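Local atomic coordinates of Glyoxalase/bleomycin resistance protein/dioxygenase (Alicyclobacillus acidocaldarius subsp. acidocaldarius, PDB entry 3RRI), a protein that belongs to the glyoxalase/bleomycin resistance/dioxygenase superfamily and may act as a metal-dependent dioxygenase, though its substrate is not established. Residues His97-Arg102 against Glu109-Phe114. Residues are numbered along the deposited sequence; the frame is centred on the assembly and turned at random.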
loop_
_atom_site.group_PDB
_atom_site.type_symbol
_atom_site.label_atom_id
_atom_site.label_comp_id
_atom_site.label_asym_id
_atom_site.label_seq_id
_atom_site.Cartn_x
_atom_site.Cartn_y
_atom_site.Cartn_z
ATOM N N HIS A 97 12.132 33.529 -1.964
ATOM C CA HIS A 97 12.972 33.357 -0.777
ATOM C C HIS A 97 13.836 32.117 -0.946
ATOM O O HIS A 97 13.335 31.029 -1.202
ATOM C CB HIS A 97 12.111 33.266 0.492
ATOM C CG HIS A 97 12.835 33.646 1.748
ATOM N ND1 HIS A 97 13.883 32.902 2.254
ATOM C CD2 HIS A 97 12.669 34.688 2.598
ATOM C CE1 HIS A 97 14.328 33.470 3.366
ATOM N NE2 HIS A 97 13.615 34.560 3.589
ATOM N N ASP A 98 15.163 32.266 -0.824
ATOM C CA ASP A 98 16.044 31.135 -1.004
ATOM C C ASP A 98 15.964 30.207 0.220
ATOM O O ASP A 98 15.301 30.516 1.212
ATOM C CB ASP A 98 17.512 31.621 -1.234
ATOM C CG ASP A 98 18.335 30.663 -2.119
ATOM O OD1 ASP A 98 18.076 29.430 -2.148
ATOM O OD2 ASP A 98 19.271 31.142 -2.816
ATOM N N LEU A 99 16.650 29.083 0.130
ATOM C CA LEU A 99 16.672 28.060 1.154
ATOM C C LEU A 99 16.927 28.665 2.520
ATOM O O LEU A 99 17.911 29.421 2.719
ATOM C CB LEU A 99 17.754 27.009 0.843
ATOM C CG LEU A 99 17.733 25.657 1.530
ATOM C CD1 LEU A 99 16.400 24.926 1.279
ATOM C CD2 LEU A 99 18.898 24.826 0.997
ATOM N N SER A 100 16.045 28.316 3.460
ATOM C CA SER A 100 16.037 28.861 4.807
ATOM C C SER A 100 15.405 27.886 5.802
ATOM O O SER A 100 14.919 26.831 5.410
ATOM C CB SER A 100 15.268 30.184 4.806
ATOM O OG SER A 100 15.445 30.897 6.014
ATOM N N ARG A 101 15.426 28.259 7.076
ATOM C CA ARG A 101 14.799 27.504 8.173
ATOM C C ARG A 101 13.724 28.353 8.827
ATOM O O ARG A 101 13.879 29.557 8.977
ATOM C CB ARG A 101 15.817 27.166 9.237
ATOM C CG ARG A 101 16.963 26.390 8.723
ATOM C CD ARG A 101 16.593 24.955 8.459
ATOM N NE ARG A 101 17.791 24.241 8.030
ATOM C CZ ARG A 101 18.639 23.602 8.834
ATOM N NH1 ARG A 101 18.419 23.526 10.144
ATOM N NH2 ARG A 101 19.716 23.015 8.309
ATOM N N ARG A 102 12.628 27.721 9.198
ATOM C CA ARG A 102 11.555 28.380 9.891
ATOM C C ARG A 102 11.325 27.551 11.172
ATOM O O ARG A 102 11.539 26.331 11.175
ATOM C CB ARG A 102 10.349 28.483 8.935
ATOM C CG ARG A 102 8.961 28.458 9.559
ATOM C CD ARG A 102 8.273 29.793 9.627
ATOM N NE ARG A 102 9.008 30.790 10.404
ATOM C CZ ARG A 102 8.452 31.855 10.982
ATOM N NH1 ARG A 102 7.135 32.076 10.909
ATOM N NH2 ARG A 102 9.222 32.698 11.656
ATOM N N GLU A 109 10.678 22.709 13.512
ATOM C CA GLU A 109 11.596 23.247 12.544
ATOM C C GLU A 109 11.452 22.603 11.176
ATOM O O GLU A 109 11.365 21.373 11.055
ATOM C CB GLU A 109 13.053 23.006 12.992
ATOM C CG GLU A 109 14.059 23.614 12.001
ATOM C CD GLU A 109 15.460 23.804 12.555
ATOM O OE1 GLU A 109 15.749 23.335 13.674
ATOM O OE2 GLU A 109 16.264 24.448 11.840
ATOM N N HIS A 110 11.480 23.432 10.133
ATOM C CA HIS A 110 11.486 22.901 8.776
ATOM C C HIS A 110 12.366 23.730 7.828
ATOM O O HIS A 110 12.494 24.943 8.034
ATOM C CB HIS A 110 10.050 22.836 8.238
ATOM C CG HIS A 110 9.238 24.084 8.452
ATOM N ND1 HIS A 110 8.635 24.398 9.656
ATOM C CD2 HIS A 110 8.852 25.049 7.581
ATOM C CE1 HIS A 110 7.939 25.514 9.522
ATOM N NE2 HIS A 110 8.036 25.917 8.265
ATOM N N GLU A 111 12.980 23.069 6.830
ATOM C CA GLU A 111 13.634 23.763 5.729
ATOM C C GLU A 111 12.570 24.225 4.778
ATOM O O GLU A 111 11.572 23.519 4.579
ATOM C CB GLU A 111 14.628 22.862 5.005
ATOM C CG GLU A 111 15.787 22.321 5.860
ATOM C CD GLU A 111 17.098 22.070 5.094
ATOM O OE1 GLU A 111 18.036 21.538 5.711
ATOM O OE2 GLU A 111 17.220 22.400 3.904
ATOM N N THR A 112 12.786 25.378 4.143
ATOM C CA THR A 112 11.788 25.978 3.277
ATOM C C THR A 112 12.482 26.750 2.149
ATOM O O THR A 112 13.576 27.302 2.354
ATOM C CB THR A 112 10.930 26.958 4.091
ATOM O OG1 THR A 112 9.966 27.584 3.259
ATOM C CG2 THR A 112 11.810 28.044 4.661
ATOM N N PHE A 113 11.898 26.769 0.960
ATOM C CA PHE A 113 12.227 27.780 -0.046
ATOM C C PHE A 113 10.944 28.177 -0.762
ATOM O O PHE A 113 9.990 27.393 -0.774
ATOM C CB PHE A 113 13.308 27.332 -1.037
ATOM C CG PHE A 113 12.969 26.095 -1.826
ATOM C CD1 PHE A 113 12.408 26.180 -3.093
ATOM C CD2 PHE A 113 13.262 24.831 -1.330
ATOM C CE1 PHE A 113 12.173 25.046 -3.834
ATOM C CE2 PHE A 113 12.975 23.698 -2.072
ATOM C CZ PHE A 113 12.435 23.822 -3.315
ATOM N N PHE A 114 10.896 29.405 -1.255
ATOM C CA PHE A 114 9.741 29.912 -1.992
ATOM C C PHE A 114 10.132 30.229 -3.424
ATOM O O PHE A 114 11.102 30.971 -3.656
ATOM C CB PHE A 114 9.240 31.211 -1.396
ATOM C CG PHE A 114 8.481 31.084 -0.110
ATOM C CD1 PHE A 114 7.110 31.319 -0.094
ATOM C CD2 PHE A 114 9.108 30.805 1.076
ATOM C CE1 PHE A 114 6.385 31.256 1.094
ATOM C CE2 PHE A 114 8.382 30.706 2.266
ATOM C CZ PHE A 114 7.013 30.948 2.269
HETATM O O HOH W 1 12.623 30.206 2.520
#
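Three groups converge on the carbonyl oxygen of Thr112: the amide of Ser100 meets it at 2.9 Å from N to O, the CA hydrogen of Leu99 makes a CA-H...O contact, and a water donates a weak bond. The same water donates to Asp98 O, bridging the strands at a beta bulge where the register slips by one residue between the His97–Phe114 and Ser100–Thr112 pairs. Asp98 O also receives His97 ND1 on a lone pair, in the plane of the imidazole, which helps to set the ring's rotation. Asp98 OD1 takes the amide of Leu99 at 2.7 Å from N to OD1, and Tyr85 and Lys89 hold the carboxylate from helix 78-90.

Beyond the bulge, Arg101 bends at chi2 (-75°) and sends its guanidinium toward two acids, Glu109 just before the facing strand and Glu111 within it. Arg101 NH1 lies 2.9 Å from Glu109 OE2, which sits at the guanidinium edge but is itself approached from above its carboxylate plane. Glu111 runs alongside in the same direction, its carboxylate turned only 14° from the guanidinium, and adds a second, longer salt bridge, Glu111 OE1 to Arg101 NH2 at 3.4 Å. Glu111 OE2 lies 3.7 Å from Leu99 CD1. Glu109 OE1 is bound by Gly105 N in the connecting loop.

On the other face, Arg102 lays CB over the His110 ring, whose ND1 is hydrogen-bonded to Glu108 O. Thr112 turns CG2 toward Ser100 O and its OG1 is hydrogen-bonded to Glu124 OE2, whereas Phe114 CD2 packs on His97 CB, 3.9 Å away. The whole is a bulged antiparallel beta hairpin: 97-102 runs outside strand 110-116, which strand 122-128 joins to the mixed sheet of a vicinal-oxygen-chelate (glyoxalase) fold.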